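Local coordinates for GGDEF and EAL domain-containing protein (Vibrio cholerae O1 str. 2010EL-1786, PDB 6PWK), which binds the second messenger c-di-GMP and, as a LapD-type receptor, probably relays its level to the control of large surface adhesins and biofilm formation, at residues A[31-35]-A[97-101]; A[47-53]-A[134-140]; A[77-82]-A[115-119]. One frame throughout, in Å; residues are numbered along the deposited sequence.

Interaction 1 (A[31-35]-A[97-101]); sequences YMSQL and FGIIM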
ATOM      1  N   TYR A  31       9.241 -22.806 -10.778  1.00 79.70           N
ATOM      2  CA  TYR A  31       9.328 -22.242 -12.120  1.00 72.45           C
ATOM      3  C   TYR A  31      10.773 -21.984 -12.523  1.00 68.23           C
ATOM      4  O   TYR A  31      11.172 -22.288 -13.652  1.00 61.89           O
ATOM      5  CB  TYR A  31       8.515 -20.955 -12.196  1.00 70.31           C
ATOM      6  CG  TYR A  31       8.345 -20.447 -13.601  1.00 67.03           C
ATOM      7  CD1 TYR A  31       7.399 -21.010 -14.445  1.00 67.50           C
ATOM      8  CD2 TYR A  31       9.131 -19.413 -14.091  1.00 64.10           C
ATOM      9  CE1 TYR A  31       7.241 -20.561 -15.731  1.00 66.17           C
ATOM     10  CE2 TYR A  31       8.977 -18.954 -15.382  1.00 67.08           C
ATOM     11  CZ  TYR A  31       8.027 -19.534 -16.195  1.00 69.60           C
ATOM     12  OH  TYR A  31       7.859 -19.086 -17.480  1.00 72.25           O
ATOM     13  N   MET A  32      11.570 -21.420 -11.613  1.00 73.50           N
ATOM     14  CA  MET A  32      12.969 -21.145 -11.928  1.00 81.29           C
ATOM     15  C   MET A  32      13.749 -22.436 -12.147  1.00 86.38           C
ATOM     16  O   MET A  32      14.639 -22.491 -13.003  1.00 89.88           O
ATOM     17  CB  MET A  32      13.598 -20.312 -10.813  1.00 81.64           C
ATOM     18  CG  MET A  32      12.833 -19.036 -10.505  1.00 81.42           C
ATOM     19  SD  MET A  32      12.673 -17.968 -11.950  1.00 80.93           S
ATOM     20  CE  MET A  32      11.251 -16.983 -11.487  1.00 77.62           C
ATOM     21  N   SER A  33      13.426 -23.484 -11.386  1.00 77.05           N
ATOM     22  CA  SER A  33      14.085 -24.773 -11.580  1.00 80.32           C
ATOM     23  C   SER A  33      13.744 -25.364 -12.942  1.00 81.90           C
ATOM     24  O   SER A  33      14.635 -25.791 -13.685  1.00 84.42           O
ATOM     25  CB  SER A  33      13.694 -25.737 -10.460  1.00 78.67           C
ATOM     26  OG  SER A  33      14.084 -27.062 -10.776  1.00 75.20           O
ATOM     27  N   GLN A  34      12.454 -25.401 -13.285  1.00 80.95           N
ATOM     28  CA  GLN A  34      12.052 -25.899 -14.598  1.00 78.80           C
ATOM     29  C   GLN A  34      12.598 -25.023 -15.718  1.00 74.28           C
ATOM     30  O   GLN A  34      12.922 -25.526 -16.799  1.00 69.77           O
ATOM     31  CB  GLN A  34      10.530 -25.976 -14.688  1.00 79.54           C
ATOM     32  CG  GLN A  34       9.886 -26.902 -13.673  1.00 87.57           C
ATOM     33  CD  GLN A  34      10.239 -28.356 -13.897  1.00100.18           C
ATOM     34  OE1 GLN A  34      11.247 -28.849 -13.388  1.00106.85           O
ATOM     35  NE2 GLN A  34       9.407 -29.056 -14.658  1.00100.71           N
ATOM     36  N   LEU A  35      12.705 -23.715 -15.478  1.00 81.74           N
ATOM     37  CA  LEU A  35      13.222 -22.813 -16.502  1.00 87.36           C
ATOM     38  C   LEU A  35      14.713 -23.029 -16.725  1.00 88.27           C
ATOM     39  O   LEU A  35      15.176 -23.056 -17.871  1.00 84.55           O
ATOM     40  CB  LEU A  35      12.945 -21.362 -16.110  1.00 90.65           C
ATOM     41  CG  LEU A  35      13.205 -20.272 -17.149  1.00 90.83           C
ATOM     42  CD1 LEU A  35      12.207 -20.376 -18.291  1.00 95.57           C
ATOM     43  CD2 LEU A  35      13.145 -18.897 -16.502  1.00 81.08           C
ATOM     44  N   PHE A  97       1.005 -15.763 -13.629  1.00 76.58           N
ATOM     45  CA  PHE A  97       1.376 -17.158 -13.802  1.00 76.87           C
ATOM     46  C   PHE A  97       2.440 -17.285 -14.879  1.00 75.99           C
ATOM     47  O   PHE A  97       2.396 -16.583 -15.893  1.00 78.89           O
ATOM     48  CB  PHE A  97       0.156 -18.005 -14.185  1.00 75.55           C
ATOM     49  CG  PHE A  97      -0.881 -18.100 -13.108  1.00 80.51           C
ATOM     50  CD1 PHE A  97      -0.815 -19.099 -12.152  1.00 84.60           C
ATOM     51  CD2 PHE A  97      -1.926 -17.193 -13.052  1.00 81.29           C
ATOM     52  CE1 PHE A  97      -1.771 -19.192 -11.158  1.00 89.15           C
ATOM     53  CE2 PHE A  97      -2.884 -17.279 -12.060  1.00 82.30           C
ATOM     54  CZ  PHE A  97      -2.807 -18.280 -11.112  1.00 86.40           C
ATOM     55  N   GLY A  98       3.392 -18.186 -14.656  1.00 77.69           N
ATOM     56  CA  GLY A  98       4.440 -18.472 -15.623  1.00 66.38           C
ATOM     57  C   GLY A  98       4.181 -19.780 -16.348  1.00 67.81           C
ATOM     58  O   GLY A  98       3.648 -20.730 -15.773  1.00 71.33           O
ATOM     59  N   ILE A  99       4.565 -19.821 -17.623  1.00 66.53           N
ATOM     60  CA  ILE A  99       4.325 -20.975 -18.481  1.00 66.66           C
ATOM     61  C   ILE A  99       5.560 -21.221 -19.336  1.00 71.67           C
ATOM     62  O   ILE A  99       6.095 -20.286 -19.941  1.00 74.53           O
ATOM     63  CB  ILE A  99       3.080 -20.769 -19.372  1.00 66.18           C
ATOM     64  CG1 ILE A  99       1.825 -20.648 -18.507  1.00 71.99           C
ATOM     65  CG2 ILE A  99       2.936 -21.909 -20.358  1.00 68.99           C
ATOM     66  CD1 ILE A  99       0.651 -20.034 -19.220  1.00 71.52           C
ATOM     67  N   ILE A 100       6.015 -22.472 -19.381  1.00 78.46           N
ATOM     68  CA  ILE A 100       7.141 -22.889 -20.206  1.00 74.47           C
ATOM     69  C   ILE A 100       6.630 -23.891 -21.230  1.00 80.42           C
ATOM     70  O   ILE A 100       5.962 -24.867 -20.869  1.00 84.82           O
ATOM     71  CB  ILE A 100       8.273 -23.503 -19.363  1.00 72.57           C
ATOM     72  CG1 ILE A 100       8.634 -22.585 -18.196  1.00 75.69           C
ATOM     73  CG2 ILE A 100       9.495 -23.762 -20.227  1.00 77.37           C
ATOM     74  CD1 ILE A 100       9.656 -23.177 -17.251  1.00 76.56           C
ATOM     75  N   MET A 101       6.944 -23.651 -22.503  1.00 91.26           N
ATOM     76  CA  MET A 101       6.485 -24.488 -23.609  1.00 95.61           C
ATOM     77  C   MET A 101       7.684 -24.903 -24.452  1.00 97.13           C
ATOM     78  O   MET A 101       8.053 -24.212 -25.412  1.00 95.87           O
ATOM     79  CB  MET A 101       5.449 -23.753 -24.455  1.00 94.75           C
ATOM     80  CG  MET A 101       4.170 -23.416 -23.708  1.00 96.07           C
ATOM     81  SD  MET A 101       3.419 -21.889 -24.294  1.00 96.24           S
ATOM     82  CE  MET A 101       4.676 -20.703 -23.826  1.00 93.78           C
TER

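Interaction 2 (A[47-53]-A[134-140]); sequences VAILQAE and NLSLGVV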
ATOM      1  N   VAL A  47       8.111 -19.183 -23.894  1.00 88.87           N
ATOM      2  CA  VAL A  47       7.805 -18.917 -22.496  1.00 77.55           C
ATOM      3  C   VAL A  47       6.750 -17.817 -22.455  1.00 78.92           C
ATOM      4  O   VAL A  47       6.716 -16.931 -23.315  1.00 86.23           O
ATOM      5  CB  VAL A  47       9.086 -18.535 -21.710  1.00 66.39           C
ATOM      6  CG1 VAL A  47       9.361 -17.037 -21.766  1.00 59.86           C
ATOM      7  CG2 VAL A  47       9.014 -19.032 -20.288  1.00 72.45           C
ATOM      8  N   ALA A  48       5.859 -17.896 -21.468  1.00 78.06           N
ATOM      9  CA  ALA A  48       4.707 -17.008 -21.414  1.00 73.51           C
ATOM     10  C   ALA A  48       4.385 -16.647 -19.973  1.00 73.41           C
ATOM     11  O   ALA A  48       4.692 -17.398 -19.044  1.00 71.56           O
ATOM     12  CB  ALA A  48       3.475 -17.640 -22.077  1.00 64.16           C
ATOM     13  N   ILE A  49       3.757 -15.484 -19.800  1.00 64.43           N
ATOM     14  CA  ILE A  49       3.319 -15.006 -18.495  1.00 66.43           C
ATOM     15  C   ILE A  49       1.898 -14.469 -18.631  1.00 68.38           C
ATOM     16  O   ILE A  49       1.587 -13.746 -19.585  1.00 75.36           O
ATOM     17  CB  ILE A  49       4.263 -13.929 -17.922  1.00 67.03           C
ATOM     18  CG1 ILE A  49       3.831 -13.530 -16.510  1.00 56.92           C
ATOM     19  CG2 ILE A  49       4.330 -12.707 -18.832  1.00 75.75           C
ATOM     20  CD1 ILE A  49       4.765 -12.545 -15.847  1.00 54.18           C
ATOM     21  N   LEU A  50       1.036 -14.842 -17.690  1.00 59.85           N
ATOM     22  CA  LEU A  50      -0.356 -14.419 -17.672  1.00 60.15           C
ATOM     23  C   LEU A  50      -0.631 -13.723 -16.350  1.00 68.62           C
ATOM     24  O   LEU A  50      -0.421 -14.311 -15.285  1.00 74.55           O
ATOM     25  CB  LEU A  50      -1.295 -15.615 -17.852  1.00 60.69           C
ATOM     26  CG  LEU A  50      -2.783 -15.335 -17.638  1.00 63.53           C
ATOM     27  CD1 LEU A  50      -3.327 -14.471 -18.761  1.00 64.29           C
ATOM     28  CD2 LEU A  50      -3.573 -16.630 -17.516  1.00 66.28           C
ATOM     29  N   GLN A  51      -1.103 -12.481 -16.413  1.00 68.49           N
ATOM     30  CA  GLN A  51      -1.422 -11.709 -15.221  1.00 65.00           C
ATOM     31  C   GLN A  51      -2.931 -11.558 -15.091  1.00 65.91           C
ATOM     32  O   GLN A  51      -3.599 -11.108 -16.028  1.00 66.97           O
ATOM     33  CB  GLN A  51      -0.766 -10.330 -15.251  1.00 67.81           C
ATOM     34  CG  GLN A  51      -1.207  -9.450 -14.094  1.00 82.64           C
ATOM     35  CD  GLN A  51      -0.461  -8.139 -14.033  1.00 95.44           C
ATOM     36  OE1 GLN A  51       0.464  -7.901 -14.809  1.00 96.68           O
ATOM     37  NE2 GLN A  51      -0.860  -7.275 -13.108  1.00104.57           N
ATOM     38  N   ALA A  52      -3.458 -11.926 -13.924  1.00 68.72           N
ATOM     39  CA  ALA A  52      -4.889 -11.839 -13.645  1.00 73.21           C
ATOM     40  C   ALA A  52      -5.130 -10.643 -12.728  1.00 81.87           C
ATOM     41  O   ALA A  52      -5.197 -10.760 -11.504  1.00 83.12           O
ATOM     42  CB  ALA A  52      -5.396 -13.140 -13.030  1.00 69.12           C
ATOM     43  N   GLU A  53      -5.257  -9.466 -13.347  1.00 95.65           N
ATOM     44  CA  GLU A  53      -5.541  -8.259 -12.579  1.00 97.78           C
ATOM     45  C   GLU A  53      -6.938  -8.299 -11.974  1.00 94.07           C
ATOM     46  O   GLU A  53      -7.173  -7.699 -10.919  1.00 89.96           O
ATOM     47  CB  GLU A  53      -5.369  -7.024 -13.468  1.00102.65           C
ATOM     48  CG  GLU A  53      -5.647  -5.688 -12.783  1.00107.31           C
ATOM     49  CD  GLU A  53      -4.521  -5.233 -11.868  1.00109.60           C
ATOM     50  OE1 GLU A  53      -3.577  -6.016 -11.631  1.00112.17           O
ATOM     51  OE2 GLU A  53      -4.578  -4.080 -11.388  1.00110.10           O
ATOM     52  N   ASN A 134     -10.490  -9.353 -18.081  1.00 72.78           N
ATOM     53  CA  ASN A 134      -9.565  -8.342 -17.579  1.00 77.96           C
ATOM     54  C   ASN A 134      -8.227  -8.968 -17.201  1.00 81.35           C
ATOM     55  O   ASN A 134      -7.943  -9.186 -16.022  1.00 84.29           O
ATOM     56  CB  ASN A 134     -10.167  -7.612 -16.376  1.00 90.05           C
ATOM     57  CG  ASN A 134      -9.335  -6.421 -15.938  1.00100.45           C
ATOM     58  OD1 ASN A 134      -9.570  -5.293 -16.371  1.00107.35           O
ATOM     59  ND2 ASN A 134      -8.357  -6.666 -15.073  1.00100.17           N
ATOM     60  N   LEU A 135      -7.406  -9.255 -18.207  1.00 82.56           N
ATOM     61  CA  LEU A 135      -6.125  -9.911 -17.996  1.00 79.39           C
ATOM     62  C   LEU A 135      -5.149  -9.428 -19.060  1.00 75.34           C
ATOM     63  O   LEU A 135      -5.504  -8.662 -19.960  1.00 76.78           O
ATOM     64  CB  LEU A 135      -6.276 -11.434 -18.029  1.00 79.81           C
ATOM     65  CG  LEU A 135      -6.883 -11.989 -19.320  1.00 91.59           C
ATOM     66  CD1 LEU A 135      -5.814 -12.394 -20.329  1.00 98.18           C
ATOM     67  CD2 LEU A 135      -7.795 -13.151 -19.013  1.00 95.18           C
ATOM     68  N   SER A 136      -3.908  -9.895 -18.950  1.00 71.21           N
ATOM     69  CA  SER A 136      -2.874  -9.589 -19.926  1.00 75.04           C
ATOM     70  C   SER A 136      -1.963 -10.795 -20.074  1.00 72.07           C
ATOM     71  O   SER A 136      -1.611 -11.444 -19.085  1.00 72.96           O
ATOM     72  CB  SER A 136      -2.066  -8.355 -19.517  1.00 79.85           C
ATOM     73  OG  SER A 136      -2.918  -7.237 -19.351  1.00 85.15           O
ATOM     74  N   LEU A 137      -1.589 -11.094 -21.315  1.00 69.87           N
ATOM     75  CA  LEU A 137      -0.776 -12.262 -21.630  1.00 59.46           C
ATOM     76  C   LEU A 137       0.428 -11.818 -22.445  1.00 56.51           C
ATOM     77  O   LEU A 137       0.271 -11.220 -23.513  1.00 64.58           O
ATOM     78  CB  LEU A 137      -1.587 -13.309 -22.398  1.00 60.52           C
ATOM     79  CG  LEU A 137      -0.838 -14.587 -22.780  1.00 70.78           C
ATOM     80  CD1 LEU A 137      -0.449 -15.375 -21.538  1.00 73.30           C
ATOM     81  CD2 LEU A 137      -1.673 -15.441 -23.719  1.00 72.69           C
ATOM     82  N   GLY A 138       1.622 -12.103 -21.938  1.00 55.99           N
ATOM     83  CA  GLY A 138       2.859 -11.859 -22.656  1.00 51.88           C
ATOM     84  C   GLY A 138       3.537 -13.183 -22.971  1.00 59.21           C
ATOM     85  O   GLY A 138       3.659 -14.050 -22.102  1.00 61.85           O
ATOM     86  N   VAL A 139       3.955 -13.333 -24.225  1.00 64.83           N
ATOM     87  CA  VAL A 139       4.602 -14.551 -24.695  1.00 71.84           C
ATOM     88  C   VAL A 139       5.885 -14.168 -25.420  1.00 74.30           C
ATOM     89  O   VAL A 139       5.922 -13.177 -26.160  1.00 81.02           O
ATOM     90  CB  VAL A 139       3.672 -15.380 -25.612  1.00 72.37           C
ATOM     91  CG1 VAL A 139       2.382 -15.734 -24.887  1.00 72.25           C
ATOM     92  CG2 VAL A 139       3.352 -14.629 -26.886  1.00 80.32           C
ATOM     93  N   VAL A 140       6.951 -14.931 -25.181  1.00 71.88           N
ATOM     94  CA  VAL A 140       8.208 -14.757 -25.900  1.00 77.74           C
ATOM     95  C   VAL A 140       8.679 -16.115 -26.398  1.00 85.53           C
ATOM     96  O   VAL A 140       8.487 -17.138 -25.730  1.00 89.37           O
ATOM     97  CB  VAL A 140       9.301 -14.066 -25.045  1.00 71.64           C
ATOM     98  CG1 VAL A 140       8.701 -13.358 -23.842  1.00 58.59           C
ATOM     99  CG2 VAL A 140      10.401 -15.040 -24.629  1.00 73.56           C
TER

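Interaction 3 (A[77-82]-A[115-119]); sequences RLKNSI and SIITC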
ATOM      1  N   ARG A  77      -8.660 -24.293 -14.330  1.00123.29           N
ATOM      2  CA  ARG A  77      -9.056 -24.142 -15.725  1.00128.26           C
ATOM      3  C   ARG A  77      -7.839 -24.091 -16.641  1.00122.61           C
ATOM      4  O   ARG A  77      -7.867 -24.627 -17.756  1.00129.99           O
ATOM      5  CB  ARG A  77      -9.908 -22.885 -15.894  1.00131.24           C
ATOM      6  CG  ARG A  77     -11.197 -22.897 -15.089  1.00136.43           C
ATOM      7  CD  ARG A  77     -12.204 -23.879 -15.652  1.00140.78           C
ATOM      8  NE  ARG A  77     -13.486 -23.788 -14.960  1.00142.51           N
ATOM      9  CZ  ARG A  77     -14.553 -24.515 -15.270  1.00147.11           C
ATOM     10  NH1 ARG A  77     -14.492 -25.393 -16.262  1.00147.50           N
ATOM     11  NH2 ARG A  77     -15.679 -24.366 -14.588  1.00151.67           N
ATOM     12  N   LEU A  78      -6.756 -23.457 -16.185  1.00110.59           N
ATOM     13  CA  LEU A  78      -5.577 -23.318 -17.033  1.00 99.54           C
ATOM     14  C   LEU A  78      -4.847 -24.644 -17.194  1.00108.74           C
ATOM     15  O   LEU A  78      -4.402 -24.979 -18.296  1.00110.92           O
ATOM     16  CB  LEU A  78      -4.640 -22.255 -16.453  1.00 83.25           C
ATOM     17  CG  LEU A  78      -3.441 -21.824 -17.298  1.00 79.20           C
ATOM     18  CD1 LEU A  78      -3.901 -21.270 -18.636  1.00 75.21           C
ATOM     19  CD2 LEU A  78      -2.605 -20.797 -16.549  1.00 77.09           C
ATOM     20  N   LYS A  79      -4.724 -25.416 -16.112  1.00118.27           N
ATOM     21  CA  LYS A  79      -3.894 -26.616 -16.164  1.00125.44           C
ATOM     22  C   LYS A  79      -4.619 -27.780 -16.830  1.00124.51           C
ATOM     23  O   LYS A  79      -4.003 -28.545 -17.580  1.00126.81           O
ATOM     24  CB  LYS A  79      -3.422 -26.993 -14.756  1.00130.29           C
ATOM     25  CG  LYS A  79      -4.507 -27.471 -13.807  1.00135.46           C
ATOM     26  CD  LYS A  79      -4.054 -27.343 -12.363  1.00132.93           C
ATOM     27  CE  LYS A  79      -4.989 -28.076 -11.421  1.00132.72           C
ATOM     28  NZ  LYS A  79      -4.712 -27.734  -9.998  1.00125.33           N
ATOM     29  N   ASN A  80      -5.924 -27.928 -16.586  1.00120.88           N
ATOM     30  CA  ASN A  80      -6.657 -29.025 -17.208  1.00120.58           C
ATOM     31  C   ASN A  80      -6.800 -28.816 -18.710  1.00127.59           C
ATOM     32  O   ASN A  80      -6.958 -29.788 -19.458  1.00130.24           O
ATOM     33  CB  ASN A  80      -8.026 -29.188 -16.550  1.00113.63           C
ATOM     34  CG  ASN A  80      -8.189 -30.542 -15.885  1.00107.61           C
ATOM     35  OD1 ASN A  80      -7.662 -30.781 -14.798  1.00 97.31           O
ATOM     36  ND2 ASN A  80      -8.915 -31.440 -16.541  1.00109.89           N
ATOM     37  N   SER A  81      -6.746 -27.571 -19.163  1.00127.49           N
ATOM     38  CA  SER A  81      -6.649 -27.270 -20.581  1.00128.61           C
ATOM     39  C   SER A  81      -5.183 -27.170 -20.986  1.00130.36           C
ATOM     40  O   SER A  81      -4.286 -27.080 -20.144  1.00134.58           O
ATOM     41  CB  SER A  81      -7.374 -25.963 -20.910  1.00124.91           C
ATOM     42  OG  SER A  81      -8.696 -25.967 -20.402  1.00126.48           O
ATOM     43  N   ILE A  82      -4.950 -27.200 -22.299  1.00131.34           N
ATOM     44  CA  ILE A  82      -3.649 -26.870 -22.873  1.00128.26           C
ATOM     45  C   ILE A  82      -2.574 -27.812 -22.337  1.00129.53           C
ATOM     46  O   ILE A  82      -1.569 -27.371 -21.768  1.00120.11           O
ATOM     47  CB  ILE A  82      -3.303 -25.393 -22.592  1.00121.06           C
ATOM     48  CG1 ILE A  82      -4.529 -24.507 -22.831  1.00121.48           C
ATOM     49  CG2 ILE A  82      -2.181 -24.915 -23.492  1.00119.50           C
ATOM     50  CD1 ILE A  82      -4.525 -23.240 -22.021  1.00118.21           C
ATOM     51  N   SER A 115      -5.240 -20.314 -27.098  1.00110.54           N
ATOM     52  CA  SER A 115      -6.063 -21.211 -26.297  1.00105.80           C
ATOM     53  C   SER A 115      -6.098 -20.788 -24.835  1.00 97.48           C
ATOM     54  O   SER A 115      -7.102 -21.016 -24.153  1.00101.98           O
ATOM     55  CB  SER A 115      -5.553 -22.645 -26.420  1.00109.31           C
ATOM     56  OG  SER A 115      -4.224 -22.750 -25.939  1.00112.65           O
ATOM     57  N   ILE A 116      -5.019 -20.179 -24.338  1.00 88.48           N
ATOM     58  CA  ILE A 116      -5.006 -19.697 -22.957  1.00 89.54           C
ATOM     59  C   ILE A 116      -6.087 -18.644 -22.756  1.00100.36           C
ATOM     60  O   ILE A 116      -6.892 -18.726 -21.822  1.00105.17           O
ATOM     61  CB  ILE A 116      -3.617 -19.149 -22.584  1.00 80.54           C
ATOM     62  CG1 ILE A 116      -2.597 -20.282 -22.473  1.00 75.65           C
ATOM     63  CG2 ILE A 116      -3.682 -18.375 -21.277  1.00 73.87           C
ATOM     64  CD1 ILE A 116      -1.186 -19.802 -22.262  1.00 74.81           C
ATOM     65  N   ILE A 117      -6.132 -17.649 -23.644  1.00105.22           N
ATOM     66  CA  ILE A 117      -7.048 -16.525 -23.467  1.00107.74           C
ATOM     67  C   ILE A 117      -8.496 -16.989 -23.556  1.00110.44           C
ATOM     68  O   ILE A 117      -9.328 -16.637 -22.712  1.00110.47           O
ATOM     69  CB  ILE A 117      -6.739 -15.426 -24.498  1.00108.96           C
ATOM     70  CG1 ILE A 117      -5.312 -14.917 -24.305  1.00113.56           C
ATOM     71  CG2 ILE A 117      -7.742 -14.289 -24.381  1.00103.99           C
ATOM     72  CD1 ILE A 117      -4.709 -14.333 -25.551  1.00118.26           C
ATOM     73  N   THR A 118      -8.821 -17.782 -24.581  1.00111.05           N
ATOM     74  CA  THR A 118     -10.171 -18.325 -24.695  1.00115.52           C
ATOM     75  C   THR A 118     -10.520 -19.193 -23.491  1.00110.21           C
ATOM     76  O   THR A 118     -11.696 -19.313 -23.128  1.00110.61           O
ATOM     77  CB  THR A 118     -10.310 -19.124 -25.994  1.00122.57           C
ATOM     78  OG1 THR A 118      -9.889 -18.315 -27.099  1.00129.09           O
ATOM     79  CG2 THR A 118     -11.754 -19.551 -26.218  1.00121.44           C
ATOM     80  N   CYS A 119      -9.512 -19.784 -22.850  1.00114.43           N
ATOM     81  CA  CYS A 119      -9.725 -20.568 -21.640  1.00121.94           C
ATOM     82  C   CYS A 119     -10.048 -19.705 -20.426  1.00121.11           C
ATOM     83  O   CYS A 119     -10.493 -20.247 -19.410  1.00118.40           O
ATOM     84  CB  CYS A 119      -8.490 -21.429 -21.360  1.00126.57           C
ATOM     85  SG  CYS A 119      -8.630 -22.566 -19.965  1.00135.30           S
TER

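Interaction 1 (A[31-35]-A[97-101])
Apolar contact dominates where the ring of Tyr31, on helix 28-41, meets Ile100 of strand 96-102. Ile100 CD1 sits over one face of the ring, displaced toward its rim, 4.2 Å from the centroid of the Tyr31 ring, a CH-pi contact. The same branch crosses the ring at a slant, with Ile100 CG1 3.5 Å from Tyr31 CE1. Beyond the ring, the Ile100 methyl slips against the next helical turn, with CD1 3.9 Å from Leu35 CB and also touching Gln34 CB. A slim, unbranched ethyl arm suits the narrow approach to the backbone and CB of Leu35, one turn on from Tyr31.

Tyr31 carries its ring anti to the backbone N (chi1 -169°), aimed at the strand beside Gly98. There Tyr31 CE1 lies beside Gly98 C, 3.2 Å away, and glycine lets the ring lie directly on the strand backbone.

The polar share is small: the hydroxyl of Tyr31 gives a weak hydrogen bond to Ile99 O, 3.3 Å from OH to O. Val47 from strand 45-51 and Ala90 from strand 88-90 also touch the tyrosine.

Chemically, hydrophobic burial chiefly holds the helix on the GGDEF sheet, while the phenol ends a large ring in a polar group beside the strand backbone.

Interaction 2 (A[47-53]-A[134-140])
Leu50 and Leu137, a non-hydrogen-bonded pair, both hold CG anti to the backbone N, which brings Leu137 CD1 to 3.8 Å from Leu50 CB. Leu135 takes the other course, its CG between N and the carbonyl carbon (chi1 57°), and its CD1 reaches Leu50 CD1 at 3.6 Å. On the face of Leu50 and Leu137, Ala48 CB meets Val139 CG1; its single methyl suits the close spacing of the two backbones there.

Six backbone hydrogen bonds join the strands, in the hydrogen-bonded pairs Val47 with Val140, Ile49 with Gly138 and Gln51 with Ser136. Val140 N to Val47 O, at 2.7 Å, is nearly straight, at 177°. Ser136 N to Gln51 O is longer, 3.2 Å, at the end where the ladder runs out toward the loop.

These are antiparallel neighbours in the central sheet of the GGDEF domain, strands 45-51 and 136-142, with helices on both faces. Helix 106-118 packs on the face of Leu50, Leu137 and Val139; helix 148-164 lies against that of Ile49, Gln51 and Val140.

On this second face Val47 CG1 and Val140 CG2 lie side by side, 3.6 Å apart, beta-branched residues well suited to an extended chain. Gly138, with no side chain, lets Ile49 CG2 lie over its peptide, 3.6 Å from Gly138 O; Ile49 also contacts bound c-di-GMP. Gln51, extended beyond CG, takes its amide toward helix 148-164, where OE1 accepts a hydrogen bond from Lys163 NZ; its NE2 makes a weak one to Glu53 OE1.

Interaction 3 (A[77-82]-A[115-119])
Ile82 and Leu78 supply the apolar part of this contact, both packing on Ile116. Ile82 CD1 comes to 3.6 Å from Ile116 CG1, the two side chains crossing at about a right angle, while Leu78 CD1 touches Ile116 CG2 at 3.9 Å. Ile82 holds CG1 beside its backbone N (chi1 -43°), directing the ethyl arm at the helix 106-118 backbone; CD1 also nears Ile116 CA, and CG1 lies against the hydroxyl of Ser115. That small serine has its OG hydrogen-bonded within its own helix, to Val112 O and Ile111 O, which is consistent with an apolar neighbour at its side.

Two helices flanking the same side of the GGDEF sheet thus meet near their C-terminal ends, 53-80 and 106-118.

Polar atoms gather round Cys119. Its SG, anti to the backbone N (chi1 -175°), stands 3.1 Å from Arg77 O and 3.4 Å from Ser81 OG. Arg77 O also accepts a hydrogen bond from Ser81 OG, 3.1 Å long, with a weak second one from Ser81 N. A serine suits this helix end because its short hydroxyl can reach back to the carbonyl one turn earlier, beside the compact thiol of Cys119.

How the interactions relate
From the N terminus, helix 28-41 leads into strand 45-51, then helix 53-80, strand 96-102, helix 106-118 and strand 136-142. Interaction 1 closes the loop from 31-35 to 97-101; interaction 2 opens within it at 47-53 and closes after it at 134-140, so the two cross. Interaction 3 also crosses interaction 1 but is nested inside interaction 2. Strand 45-51 lies between 96-102 and 136-142, and Ile99 N probably hydrogen-bonds to Ala48 O, 2.8 Å away, joining interactions 1 and 2. Ile116 packs on both Ile99 and Leu50, bringing the helix pair of interaction 3 under the sheet, with helix 28-41 on the opposite face.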